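Local coordinates for HpcH/HpaI aldolase/citrate lyase family protein (Burkholderia cenocepacia, PDB 4MF4) that is of unknown function but belongs to the HpcH/HpaI aldolase/citrate lyase family and folds as a closed eight-stranded TIM barrel, at residues L32-D37 with S250-W255; P26-W31 with G47-C52; S38-L43 with L69-A74; P81-P86 with R102-P107. All coordinates share one frame; numbering follows the deposited sequence. Where two conformers were deposited one is given.

Contact 1. Residues L32-D37 with S250-W255; sequences LSLGSD and SADVSW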
loop_
_atom_site.group_PDB
_atom_site.type_symbol
_atom_site.label_atom_id
_atom_site.label_comp_id
_atom_site.label_asym_id
_atom_site.label_seq_id
_atom_site.Cartn_x
_atom_site.Cartn_y
_atom_site.Cartn_z
ATOM N N LEU A 32 -0.982 -19.706 6.645
ATOM C CA LEU A 32 -0.490 -18.658 5.785
ATOM C C LEU A 32 0.045 -17.508 6.634
ATOM O O LEU A 32 -0.732 -16.719 7.163
ATOM C CB LEU A 32 -1.574 -18.143 4.834
ATOM C CG LEU A 32 -2.321 -19.157 3.977
ATOM C CD1 LEU A 32 -3.349 -18.427 3.128
ATOM C CD2 LEU A 32 -1.378 -19.970 3.111
ATOM N N SER A 33 1.376 -17.447 6.731
ATOM C CA SER A 33 2.146 -16.432 7.476
ATOM C C SER A 33 2.792 -15.338 6.602
ATOM O O SER A 33 3.136 -14.263 7.113
ATOM C CB SER A 33 3.306 -17.106 8.226
ATOM O OG SER A 33 2.828 -18.143 9.068
ATOM N N LEU A 34 2.967 -15.584 5.301
ATOM C CA LEU A 34 3.755 -14.677 4.470
ATOM C C LEU A 34 3.040 -13.360 4.157
ATOM O O LEU A 34 3.703 -12.363 3.803
ATOM C CB LEU A 34 4.185 -15.357 3.148
ATOM C CG LEU A 34 5.225 -16.489 3.171
ATOM C CD1 LEU A 34 5.205 -17.195 1.800
ATOM C CD2 LEU A 34 6.584 -15.897 3.514
ATOM N N GLY A 35 1.726 -13.308 4.314
ATOM C CA GLY A 35 0.996 -12.061 4.077
ATOM C C GLY A 35 0.894 -11.618 2.631
ATOM O O GLY A 35 0.753 -10.422 2.340
ATOM N N SER A 36 0.930 -12.588 1.726
ATOM C CA SER A 36 1.107 -12.358 0.297
ATOM C C SER A 36 -0.138 -12.787 -0.459
ATOM O O SER A 36 -0.554 -13.935 -0.331
ATOM C CB SER A 36 2.309 -13.230 -0.190
ATOM O OG SER A 36 2.375 -13.270 -1.628
ATOM N N ASP A 37 -0.718 -11.896 -1.257
ATOM C CA ASP A 37 -1.907 -12.253 -2.091
ATOM C C ASP A 37 -1.562 -13.318 -3.143
ATOM O O ASP A 37 -2.292 -14.270 -3.358
ATOM C CB ASP A 37 -2.502 -11.024 -2.808
ATOM C CG ASP A 37 -3.058 -9.990 -1.866
ATOM O OD1 ASP A 37 -3.298 -10.277 -0.664
ATOM O OD2 ASP A 37 -3.269 -8.863 -2.359
ATOM N N SER A 250 1.971 -27.734 8.781
ATOM C CA SER A 250 2.909 -26.624 8.907
ATOM C C SER A 250 2.432 -25.338 8.199
ATOM O O SER A 250 1.243 -25.080 8.125
ATOM C CB SER A 250 4.309 -27.074 8.468
ATOM O OG SER A 250 5.336 -26.162 8.842
ATOM N N ALA A 251 3.360 -24.541 7.684
ATOM C CA ALA A 251 3.100 -23.141 7.244
ATOM C C ALA A 251 3.835 -22.889 5.942
ATOM O O ALA A 251 4.892 -23.540 5.649
ATOM C CB ALA A 251 3.594 -22.163 8.318
ATOM N N ASP A 252 3.274 -21.964 5.170
ATOM C CA ASP A 252 3.837 -21.555 3.881
ATOM C C ASP A 252 5.320 -21.201 3.984
ATOM O O ASP A 252 6.122 -21.736 3.214
ATOM C CB ASP A 252 3.040 -20.370 3.270
ATOM C CG ASP A 252 2.907 -19.162 4.201
ATOM O OD1 ASP A 252 3.387 -19.155 5.369
ATOM O OD2 ASP A 252 2.327 -18.157 3.738
ATOM N N VAL A 253 5.692 -20.355 4.946
ATOM C CA VAL A 253 7.071 -19.879 4.999
ATOM C C VAL A 253 8.029 -21.021 5.363
ATOM O O VAL A 253 9.165 -21.041 4.911
ATOM C CB VAL A 253 7.250 -18.701 5.987
ATOM C CG1 VAL A 253 6.949 -19.090 7.420
ATOM C CG2 VAL A 253 8.639 -18.134 5.907
ATOM N N SER A 254 7.571 -21.949 6.210
ATOM C CA SER A 254 8.382 -23.098 6.603
ATOM C C SER A 254 8.664 -24.026 5.405
ATOM O O SER A 254 9.792 -24.494 5.180
ATOM C CB SER A 254 7.677 -23.852 7.733
ATOM O OG SER A 254 7.432 -22.962 8.827
ATOM N N TRP A 255 7.630 -24.304 4.627
ATOM C CA TRP A 255 7.824 -25.145 3.418
ATOM C C TRP A 255 8.717 -24.477 2.389
ATOM O O TRP A 255 9.552 -25.154 1.776
ATOM C CB TRP A 255 6.488 -25.514 2.771
ATOM C CG TRP A 255 5.735 -26.520 3.656
ATOM C CD1 TRP A 255 4.528 -26.342 4.268
ATOM C CD2 TRP A 255 6.141 -27.851 3.965
ATOM N NE1 TRP A 255 4.180 -27.461 4.971
ATOM C CE2 TRP A 255 5.162 -28.398 4.815
ATOM C CE3 TRP A 255 7.279 -28.612 3.657
ATOM C CZ2 TRP A 255 5.248 -29.666 5.325
ATOM C CZ3 TRP A 255 7.355 -29.900 4.153
ATOM C CH2 TRP A 255 6.358 -30.404 5.006
HETATM O O HOH W 1 1.172 -15.873 2.418
#
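D252 reaches across to the turn at S33 and L34 and grips both of its amides with one carboxylate. S33 N donates to D252 OD1 at 3.0 Å and L34 N to D252 OD2 at 3.1 Å, each on the syn side of its oxygen. The fit is not flat: the S33 donor lies 34° out of the carboxylate plane, the L34 donor 16°. Aspartate suits the place because its short side chain, with CG between the backbone N and the carbonyl carbon (chi1 54°), turns its two oxygens toward two successive N-H groups. OD1 also takes a weak bond from V253 N, and a water donates to D252 OD2, its oxygen 2.9 Å away. As the first residue of helix 252-268, D252 puts its probable negative charge where the helix dipole should favour it.

L34 lays its aliphatic chain past this carboxylate in the opposite direction, with L34 CG 3.4 Å from D252 OD2. A branched leucine can serve two neighbours here: CB, CG and CD1 cover the acid, while L34 CD2 packs on V253 CB at 3.8 Å. V253 also meets the turn through another branch, V253 CG1 standing 4.2 Å from S33 CB.

The turn follows strand 27-32 and leads into helix 37-43, whose start S36 caps through A39 N. L43 of that helix packs on L32 and D252. M139 of the third subunit covers S33 and V253, L256 of the second subunit packs on D252, and the backbone of D252 is tied to W31 of strand 27-32.

Contact 2. Residues P26-W31 with G47-C52; sequences PLYGLW and GYDWLC
G29 and W50 form the apolar centre, the indole lying flat on the glycine with G29 CA 3.3 Å from the centroid of the five-membered ring. Only a residue without a side chain lets a broad ring sit directly on the backbone in this way. W50 lays its ring across G29, its partner on the other strand, because its CG stands between the backbone N and the carbonyl carbon (chi1 56°). Further along the same face of the sheet, C52 SG lies over one face of W31, 3.8 Å from the centroid of its six-membered ring and displaced toward the rim, a sulfur-aromatic contact.

On the other face L30 CB meets two neighbours, roughly at right angles to each other: the Y48 ring, over its centre at 4.0 Å to the centroid (a CH-pi contact), and L51 CD2 at 3.7 Å. The Y48 hydroxyl finds its partner in T260 O of the second subunit.

Parallel pairing joins the backbones: C52 N gives a 2.9 Å bond to L30 O, and further bonds run, less straight, from L30 N to W50 O, and again from W50 N to Y28 O. Toward the start of the strands side chains take over. W50 NE1 donates to L27 O at 2.9 Å, with the carbonyl oxygen in the indole plane but the donor 62° out of the carbonyl plane. At the polar edge Y28 N points almost straight (172°) at D49 OD2, meeting its anti lone pair at 2.8 Å, and a water also donates to OD2.

Backbone bonds and ring contacts thus share the middle of the pair, while the N-H of the W50 indole and the D49 carboxylate carry the bonding on to L27 and Y28, where regular pairing between these strands ends.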
loop_
_atom_site.group_PDB
_atom_site.type_symbol
_atom_site.label_atom_id
_atom_site.label_comp_id
_atom_site.label_asym_id
_atom_site.label_seq_id
_atom_site.Cartn_x
_atom_site.Cartn_y
_atom_site.Cartn_z
ATOM N N PRO A 26 -10.447 -36.609 8.108
ATOM C CA PRO A 26 -9.503 -35.534 8.349
ATOM C C PRO A 26 -9.663 -34.374 7.372
ATOM O O PRO A 26 -10.019 -34.584 6.197
ATOM C CB PRO A 26 -8.135 -36.198 8.100
ATOM C CG PRO A 26 -8.405 -37.664 7.989
ATOM C CD PRO A 26 -9.790 -37.745 7.451
ATOM N N LEU A 27 -9.365 -33.168 7.848
ATOM C CA LEU A 27 -9.385 -31.979 7.027
ATOM C C LEU A 27 -8.041 -31.273 7.129
ATOM O O LEU A 27 -7.664 -30.799 8.206
ATOM C CB LEU A 27 -10.534 -31.077 7.482
ATOM C CG LEU A 27 -11.922 -31.715 7.486
ATOM C CD1 LEU A 27 -12.925 -30.881 8.253
ATOM C CD2 LEU A 27 -12.389 -31.852 6.037
ATOM N N TYR A 28 -7.311 -31.214 6.021
ATOM C CA TYR A 28 -5.919 -30.779 6.019
ATOM C C TYR A 28 -5.793 -29.307 5.618
ATOM O O TYR A 28 -6.394 -28.840 4.639
ATOM C CB TYR A 28 -5.084 -31.666 5.105
ATOM C CG TYR A 28 -5.071 -33.115 5.528
ATOM C CD1 TYR A 28 -4.332 -33.517 6.623
ATOM C CD2 TYR A 28 -5.792 -34.078 4.825
ATOM C CE1 TYR A 28 -4.324 -34.844 7.042
ATOM C CE2 TYR A 28 -5.785 -35.426 5.213
ATOM C CZ TYR A 28 -5.052 -35.796 6.336
ATOM O OH TYR A 28 -5.034 -37.102 6.789
ATOM N N GLY A 29 -4.973 -28.583 6.379
ATOM C CA GLY A 29 -4.873 -27.136 6.240
ATOM C C GLY A 29 -3.435 -26.725 6.099
ATOM O O GLY A 29 -2.513 -27.505 6.367
ATOM N N LEU A 30 -3.232 -25.494 5.671
ATOM C CA LEU A 30 -1.901 -24.932 5.617
ATOM C C LEU A 30 -2.012 -23.548 6.290
ATOM O O LEU A 30 -3.006 -22.873 6.072
ATOM C CB LEU A 30 -1.544 -24.791 4.140
ATOM C CG LEU A 30 -0.120 -24.494 3.721
ATOM C CD1 LEU A 30 0.853 -25.629 4.146
ATOM C CD2 LEU A 30 -0.112 -24.294 2.195
ATOM N N TRP A 31 -1.022 -23.174 7.114
ATOM C CA TRP A 31 -0.921 -21.873 7.744
ATOM C C TRP A 31 -0.333 -20.869 6.760
ATOM O O TRP A 31 0.694 -21.163 6.105
ATOM C CB TRP A 31 0.035 -21.947 8.943
ATOM C CG TRP A 31 -0.387 -21.141 10.081
ATOM C CD1 TRP A 31 0.191 -20.000 10.537
ATOM C CD2 TRP A 31 -1.483 -21.429 10.956
ATOM N NE1 TRP A 31 -0.505 -19.551 11.640
ATOM C CE2 TRP A 31 -1.535 -20.410 11.904
ATOM C CE3 TRP A 31 -2.438 -22.447 11.007
ATOM C CZ2 TRP A 31 -2.484 -20.384 12.916
ATOM C CZ3 TRP A 31 -3.393 -22.414 12.001
ATOM C CH2 TRP A 31 -3.417 -21.392 12.943
ATOM N N GLY A 47 -4.517 -28.002 -3.146
ATOM C CA GLY A 47 -5.378 -29.126 -2.762
ATOM C C GLY A 47 -5.802 -29.236 -1.297
ATOM O O GLY A 47 -6.445 -30.217 -0.904
ATOM N N TYR A 48 -5.459 -28.267 -0.473
ATOM C CA TYR A 48 -5.774 -28.353 0.972
ATOM C C TYR A 48 -7.276 -28.129 1.194
ATOM O O TYR A 48 -7.948 -27.405 0.426
ATOM C CB TYR A 48 -4.958 -27.335 1.768
ATOM C CG TYR A 48 -3.543 -27.793 1.959
ATOM C CD1 TYR A 48 -2.609 -27.651 0.965
ATOM C CD2 TYR A 48 -3.140 -28.364 3.158
ATOM C CE1 TYR A 48 -1.304 -28.155 1.126
ATOM C CE2 TYR A 48 -1.850 -28.828 3.342
ATOM C CZ TYR A 48 -0.943 -28.724 2.328
ATOM O OH TYR A 48 0.336 -29.137 2.546
ATOM N N ASP A 49 -7.808 -28.741 2.242
ATOM C CA ASP A 49 -9.226 -28.495 2.637
ATOM C C ASP A 49 -9.430 -27.080 3.204
ATOM O O ASP A 49 -10.502 -26.472 3.016
ATOM C CB ASP A 49 -9.665 -29.564 3.607
ATOM C CG ASP A 49 -9.457 -30.959 3.039
ATOM O OD1 ASP A 49 -10.006 -31.186 1.933
ATOM O OD2 ASP A 49 -8.694 -31.789 3.630
ATOM N N TRP A 50 -8.433 -26.561 3.924
ATOM C CA TRP A 50 -8.543 -25.199 4.475
ATOM C C TRP A 50 -7.212 -24.488 4.466
ATOM O O TRP A 50 -6.174 -25.138 4.419
ATOM C CB TRP A 50 -9.167 -25.223 5.891
ATOM C CG TRP A 50 -8.450 -26.082 6.863
ATOM C CD1 TRP A 50 -8.487 -27.452 6.951
ATOM C CD2 TRP A 50 -7.572 -25.641 7.895
ATOM N NE1 TRP A 50 -7.672 -27.886 7.974
ATOM C CE2 TRP A 50 -7.096 -26.792 8.565
ATOM C CE3 TRP A 50 -7.121 -24.386 8.308
ATOM C CZ2 TRP A 50 -6.214 -26.724 9.633
ATOM C CZ3 TRP A 50 -6.264 -24.325 9.400
ATOM C CH2 TRP A 50 -5.804 -25.508 10.031
ATOM N N LEU A 51 -7.248 -23.157 4.477
ATOM C CA LEU A 51 -6.054 -22.333 4.552
ATOM C C LEU A 51 -6.255 -21.271 5.623
ATOM O O LEU A 51 -7.309 -20.658 5.679
ATOM C CB LEU A 51 -5.791 -21.624 3.220
ATOM C CG LEU A 51 -5.564 -22.483 1.977
ATOM C CD1 LEU A 51 -5.520 -21.633 0.706
ATOM C CD2 LEU A 51 -4.254 -23.217 2.090
ATOM N N CYS A 52 -5.278 -21.075 6.497
ATOM C CA CYS A 52 -5.457 -20.141 7.646
ATOM C C CYS A 52 -4.702 -18.823 7.455
ATOM O O CYS A 52 -3.482 -18.835 7.326
ATOM C CB CYS A 52 -5.030 -20.772 8.967
ATOM S SG CYS A 52 -5.467 -19.732 10.372
HETATM O O HOH W 2 -9.025 -34.232 2.937
#

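Contact 3. Residues S38-L43 with L69-A74; sequences SAAEAL and LRAIAA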
loop_
_atom_site.group_PDB
_atom_site.type_symbol
_atom_site.label_atom_id
_atom_site.label_comp_id
_atom_site.label_asym_id
_atom_site.label_seq_id
_atom_site.Cartn_x
_atom_site.Cartn_y
_atom_site.Cartn_z
ATOM N N SER A 38 -0.416 -13.148 -3.791
ATOM C CA SER A 38 0.012 -14.099 -4.807
ATOM C C SER A 38 0.260 -15.474 -4.190
ATOM O O SER A 38 -0.127 -16.476 -4.767
ATOM C CB SER A 38 1.249 -13.569 -5.549
ATOM O OG SER A 38 2.201 -13.052 -4.639
ATOM N N ALA A 39 0.849 -15.512 -2.995
ATOM C CA ALA A 39 1.125 -16.778 -2.316
ATOM C C ALA A 39 -0.173 -17.465 -1.944
ATOM O O ALA A 39 -0.282 -18.684 -2.094
ATOM C CB ALA A 39 1.981 -16.609 -1.071
ATOM N N ALA A 40 -1.146 -16.683 -1.483
ATOM C CA ALA A 40 -2.459 -17.235 -1.080
ATOM C C ALA A 40 -3.191 -17.800 -2.298
ATOM O O ALA A 40 -3.826 -18.891 -2.223
ATOM C CB ALA A 40 -3.316 -16.163 -0.422
ATOM N N GLU A 41 -3.147 -17.053 -3.391
ATOM C CA GLU A 41 -3.791 -17.499 -4.622
ATOM C C GLU A 41 -3.094 -18.734 -5.166
ATOM O O GLU A 41 -3.761 -19.742 -5.487
ATOM C CB GLU A 41 -3.848 -16.425 -5.708
ATOM C CG GLU A 41 -4.754 -16.872 -6.842
ATOM C CD GLU A 41 -5.024 -15.849 -7.899
ATOM O OE1 GLU A 41 -4.480 -14.713 -7.860
ATOM O OE2 GLU A 41 -5.830 -16.212 -8.806
ATOM N N ALA A 42 -1.758 -18.710 -5.200
ATOM C CA ALA A 42 -1.024 -19.935 -5.581
ATOM C C ALA A 42 -1.403 -21.145 -4.701
ATOM O O ALA A 42 -1.742 -22.214 -5.202
ATOM C CB ALA A 42 0.487 -19.674 -5.583
ATOM N N LEU A 43 -1.342 -20.986 -3.378
ATOM C CA LEU A 43 -1.660 -22.088 -2.465
ATOM C C LEU A 43 -3.112 -22.583 -2.510
ATOM O O LEU A 43 -3.395 -23.736 -2.173
ATOM C CB LEU A 43 -1.174 -21.760 -1.034
ATOM C CG LEU A 43 0.337 -21.690 -0.935
ATOM C CD1 LEU A 43 0.782 -21.131 0.421
ATOM C CD2 LEU A 43 0.968 -23.073 -1.159
ATOM N N LEU A 69 -8.399 -13.182 1.238
ATOM C CA LEU A 69 -9.678 -13.865 0.930
ATOM C C LEU A 69 -10.044 -13.806 -0.555
ATOM O O LEU A 69 -10.497 -14.782 -1.138
ATOM C CB LEU A 69 -10.809 -13.342 1.820
ATOM C CG LEU A 69 -10.636 -13.683 3.307
ATOM C CD1 LEU A 69 -11.765 -12.976 4.080
ATOM C CD2 LEU A 69 -10.610 -15.174 3.597
ATOM N N ARG A 70 -9.903 -12.639 -1.147
ATOM C CA ARG A 70 -10.234 -12.415 -2.533
ATOM C C ARG A 70 -9.304 -13.241 -3.338
ATOM O O ARG A 70 -9.718 -13.868 -4.322
ATOM C CB ARG A 70 -10.084 -10.913 -2.904
ATOM C CG ARG A 70 -11.270 -10.052 -2.570
ATOM C CD ARG A 70 -10.895 -8.580 -2.647
ATOM N NE ARG A 70 -12.094 -7.869 -2.384
ATOM C CZ ARG A 70 -12.193 -6.792 -1.633
ATOM N NH1 ARG A 70 -11.106 -6.239 -1.070
ATOM N NH2 ARG A 70 -13.404 -6.294 -1.467
ATOM N N ALA A 71 -8.034 -13.284 -2.934
ATOM C CA ALA A 71 -7.034 -13.976 -3.727
ATOM C C ALA A 71 -7.298 -15.504 -3.751
ATOM O O ALA A 71 -7.184 -16.148 -4.775
ATOM C CB ALA A 71 -5.630 -13.702 -3.200
ATOM N N ILE A 72 -7.630 -16.061 -2.612
ATOM C CA ILE A 72 -8.021 -17.472 -2.515
ATOM C C ILE A 72 -9.327 -17.714 -3.315
ATOM O O ILE A 72 -9.413 -18.666 -4.080
ATOM C CB ILE A 72 -8.227 -17.896 -1.034
ATOM C CG1 ILE A 72 -6.892 -17.964 -0.273
ATOM C CG2 ILE A 72 -8.925 -19.256 -0.925
ATOM C CD1 ILE A 72 -7.079 -17.875 1.225
ATOM N N ALA A 73 -10.341 -16.852 -3.146
ATOM C CA ALA A 73 -11.632 -17.058 -3.841
ATOM C C ALA A 73 -11.450 -16.993 -5.368
ATOM O O ALA A 73 -12.147 -17.650 -6.123
ATOM C CB ALA A 73 -12.680 -16.043 -3.405
ATOM N N ALA A 74 -10.481 -16.209 -5.799
ATOM C CA ALA A 74 -10.241 -16.034 -7.198
ATOM C C ALA A 74 -9.791 -17.292 -7.889
ATOM O O ALA A 74 -9.967 -17.385 -9.110
ATOM C CB ALA A 74 -9.241 -14.888 -7.442
#
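A40 turns its methyl toward helix 62-73 and meets I72, with A40 CB 4.0 Å from I72 CG1. The same isoleucine branch lies against the backbone of A40, I72 CG1 being 3.7 Å from A40 O. I72 also packs on L51 of strand 50-54. A40 CB stands 4.4 Å from A71 CB as well, the looser of its two side-chain contacts. Alanines suit this place because small side chains let the backbones come near: the short helix segments approach to 7.6 Å between axes and run in nearly the same direction, 30° apart.

E41 follows, at the point where the two backbones are closest, CA to CA, opposite I72. E41 CB packs on A71 CB at 4.1 Å, and its chain then goes on alongside A71. With CG anti to the backbone N (chi1 -169°) and the chain extended beyond, the aliphatic part passes the carbonyl of A71, E41 CG lying 3.3 Å from A71 O, and the carboxylate reaches the level of A74, with E41 OE2 3.9 Å from A74 CB. Glutamate suits the place because its methylenes pack on A71 while the carboxylate goes on to partners beyond the helix pair.

No hydrogen bond joins the two segments, so they meet by van der Waals contact, methyl and methylene groups lying against one another and against backbone carbonyls. The one charged group among the touching residues finds its answer across a subunit boundary: E41 OE1 makes salt bridges with R70 and R141 of the fourth subunit. That pairing should favour the ionised carboxylate in buried surroundings and ties this helix pair to the assembly.

Contact 4. Residues P81-P86 with R102-P107; sequences PVVRVP and RTLMFP. With EDO (1,2-ethanediol), chain G.
V83 and R84 pair with L104 and M105 as the two parallel strands of a beta-alpha-beta unit whose connecting helix is 90-98. V83 N bonds to T103 O, M105 N to V83 O at 2.8 Å, and V85 N to M105 O.

Side chains alternate between the two faces. On the outer one V83 CB meets L104 CD2 at 3.9 Å, beta-branched valine suiting a strand and packing on V65 of helix 62-73, L104 packing on helix 90-98. On the inner one R84 crosses M105, with R84 CD 3.9 Å from M105 SD, an unbranched, flexible neighbour for a long arginine. Its bend at chi3 (75°) turns the guanidinium so that R84 NH2 donates to 1,2-ethanediol O2 at 2.8 Å, in the guanidinium plane. D54 pairs with NE and Q164 accepts from NH1, which holds the group from several sides.

At the start, a water links P81 O to T103 OG1, which also bonds N14; at the other end P107 CD lies 3.4 Å from V85 O, proline bringing a carbon rather than an N-H to that carbonyl.

Adjacent parallel strands joined through a helix, with apolar side chains toward the outer helices, are typical of a TIM barrel; here R84 adds a charge to the interior.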
loop_
_atom_site.group_PDB
_atom_site.type_symbol
_atom_site.label_atom_id
_atom_site.label_comp_id
_atom_site.label_asym_id
_atom_site.label_seq_id
_atom_site.Cartn_x
_atom_site.Cartn_y
_atom_site.Cartn_z
ATOM N N PRO A 81 -11.183 -20.808 3.558
ATOM C CA PRO A 81 -10.376 -19.964 4.440
ATOM C C PRO A 81 -10.810 -19.997 5.921
ATOM O O PRO A 81 -12.026 -20.088 6.275
ATOM C CB PRO A 81 -10.573 -18.536 3.880
ATOM C CG PRO A 81 -11.669 -18.628 2.903
ATOM C CD PRO A 81 -12.157 -20.035 2.776
ATOM N N VAL A 82 -9.805 -19.940 6.776
ATOM C CA VAL A 82 -9.986 -19.785 8.212
ATOM C C VAL A 82 -9.182 -18.535 8.592
ATOM O O VAL A 82 -8.058 -18.323 8.060
ATOM C CB VAL A 82 -9.406 -21.033 8.922
ATOM C CG1 VAL A 82 -9.421 -20.867 10.431
ATOM C CG2 VAL A 82 -10.172 -22.304 8.508
ATOM N N VAL A 83 -9.731 -17.703 9.478
ATOM C CA VAL A 83 -8.978 -16.549 9.997
ATOM C C VAL A 83 -8.686 -16.723 11.471
ATOM O O VAL A 83 -9.615 -16.952 12.267
ATOM C CB VAL A 83 -9.718 -15.193 9.726
ATOM C CG1 VAL A 83 -9.035 -14.035 10.443
ATOM C CG2 VAL A 83 -9.767 -14.898 8.243
ATOM N N ARG A 84 -7.409 -16.671 11.871
ATOM C CA ARG A 84 -7.125 -16.590 13.326
ATOM C C ARG A 84 -7.021 -15.131 13.760
ATOM O O ARG A 84 -6.066 -14.446 13.351
ATOM C CB ARG A 84 -5.856 -17.319 13.741
ATOM C CG ARG A 84 -5.537 -17.058 15.230
ATOM C CD ARG A 84 -4.609 -18.085 15.821
ATOM N NE ARG A 84 -3.240 -17.880 15.373
ATOM C CZ ARG A 84 -2.178 -18.558 15.807
ATOM N NH1 ARG A 84 -2.286 -19.565 16.691
ATOM N NH2 ARG A 84 -0.989 -18.256 15.321
ATOM N N VAL A 85 -7.980 -14.665 14.587
ATOM C CA VAL A 85 -7.992 -13.273 15.014
ATOM C C VAL A 85 -6.910 -13.050 16.071
ATOM O O VAL A 85 -6.421 -14.015 16.676
ATOM C CB VAL A 85 -9.378 -12.779 15.504
ATOM C CG1 VAL A 85 -10.399 -12.895 14.387
ATOM C CG2 VAL A 85 -9.838 -13.499 16.770
ATOM N N PRO A 86 -6.483 -11.786 16.253
ATOM C CA PRO A 86 -5.418 -11.500 17.207
ATOM C C PRO A 86 -5.826 -11.715 18.666
ATOM O O PRO A 86 -4.988 -12.104 19.467
ATOM C CB PRO A 86 -5.103 -10.003 16.971
ATOM C CG PRO A 86 -5.742 -9.667 15.668
ATOM C CD PRO A 86 -6.963 -10.559 15.611
ATOM N N ARG A 102 -15.817 -16.858 7.327
ATOM C CA ARG A 102 -16.933 -17.557 7.988
ATOM C C ARG A 102 -16.461 -18.622 8.979
ATOM O O ARG A 102 -17.285 -19.255 9.659
ATOM C CB ARG A 102 -17.853 -18.212 6.936
ATOM C CG ARG A 102 -18.458 -17.188 5.997
ATOM C CD ARG A 102 -19.598 -17.755 5.144
ATOM N NE ARG A 102 -19.118 -18.779 4.234
ATOM C CZ ARG A 102 -19.909 -19.485 3.420
ATOM N NH1 ARG A 102 -21.239 -19.303 3.402
ATOM N NH2 ARG A 102 -19.379 -20.383 2.623
ATOM N N THR A 103 -15.152 -18.856 9.042
ATOM C CA THR A 103 -14.595 -19.731 10.061
ATOM C C THR A 103 -13.495 -18.942 10.783
ATOM O O THR A 103 -12.552 -18.431 10.159
ATOM C CB THR A 103 -14.042 -21.043 9.474
ATOM O OG1 THR A 103 -15.055 -21.736 8.719
ATOM C CG2 THR A 103 -13.513 -21.927 10.575
ATOM N N LEU A 104 -13.640 -18.811 12.090
ATOM C CA LEU A 104 -12.728 -18.023 12.901
ATOM C C LEU A 104 -12.063 -18.891 13.943
ATOM O O LEU A 104 -12.727 -19.778 14.548
ATOM C CB LEU A 104 -13.503 -16.948 13.621
ATOM C CG LEU A 104 -14.067 -15.806 12.819
ATOM C CD1 LEU A 104 -14.546 -14.719 13.782
ATOM C CD2 LEU A 104 -13.054 -15.292 11.825
ATOM N N MET A 105 -10.765 -18.668 14.141
ATOM C CA MET A 105 -10.033 -19.304 15.212
ATOM C C MET A 105 -9.713 -18.252 16.286
ATOM O O MET A 105 -9.168 -17.188 15.984
ATOM C CB MET A 105 -8.731 -19.941 14.713
ATOM C CG MET A 105 -8.028 -20.732 15.818
ATOM S SD MET A 105 -6.500 -21.513 15.303
ATOM C CE MET A 105 -6.995 -22.361 13.821
ATOM N N PHE A 106 -10.041 -18.565 17.542
ATOM C CA PHE A 106 -9.735 -17.691 18.692
ATOM C C PHE A 106 -8.561 -18.260 19.515
ATOM O O PHE A 106 -8.591 -19.434 19.966
ATOM C CB PHE A 106 -10.976 -17.584 19.578
ATOM C CG PHE A 106 -12.082 -16.830 18.959
ATOM C CD1 PHE A 106 -12.941 -17.442 18.060
ATOM C CD2 PHE A 106 -12.239 -15.478 19.236
ATOM C CE1 PHE A 106 -13.989 -16.734 17.493
ATOM C CE2 PHE A 106 -13.262 -14.766 18.664
ATOM C CZ PHE A 106 -14.144 -15.403 17.778
ATOM N N PRO A 107 -7.517 -17.454 19.707
ATOM C CA PRO A 107 -6.368 -17.873 20.479
ATOM C C PRO A 107 -6.690 -17.878 21.959
ATOM O O PRO A 107 -7.663 -17.282 22.384
ATOM C CB PRO A 107 -5.320 -16.796 20.189
ATOM C CG PRO A 107 -6.035 -15.618 19.715
ATOM C CD PRO A 107 -7.390 -16.076 19.188
HETATM C C1 EDO G . -0.050 -22.098 15.160
HETATM O O1 EDO G . -0.201 -22.816 16.400
HETATM C C2 EDO G . 1.241 -21.292 15.081
HETATM O O2 EDO G . 1.106 -20.096 15.870
HETATM O O HOH W 3 -14.407 -21.307 6.008
HETATM O O HOH W 4 -12.821 -17.772 7.226
#

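Overall arrangement
Contacts 1, 2 and 4 all reach the barrel sheet. Contact 2 is central: D252 N of contact 1 approaches W31 O at 2.9 Å, where strands 246-251 and 27-32 adjoin, and V82 N of contact 4 meets L51 O at 2.8 Å, where strands 50-54 and 80-84 adjoin. Contact 3 lies outside, its helices packed on contact 1 and on the strands of contact 2, with L30 CD2 3.7 Å from L43 CD2. Contacts 3 and 4 have centres about 17 Å apart but touch through L69 and P81. Inside the barrel, W31 CZ2 lies 3.4 Å from R84 CZ; the 1,2-ethanediol bonded by R84 is also about 4 Å from the W31 side chain. Contacts 1, 2 and 3 also touch the second subunit.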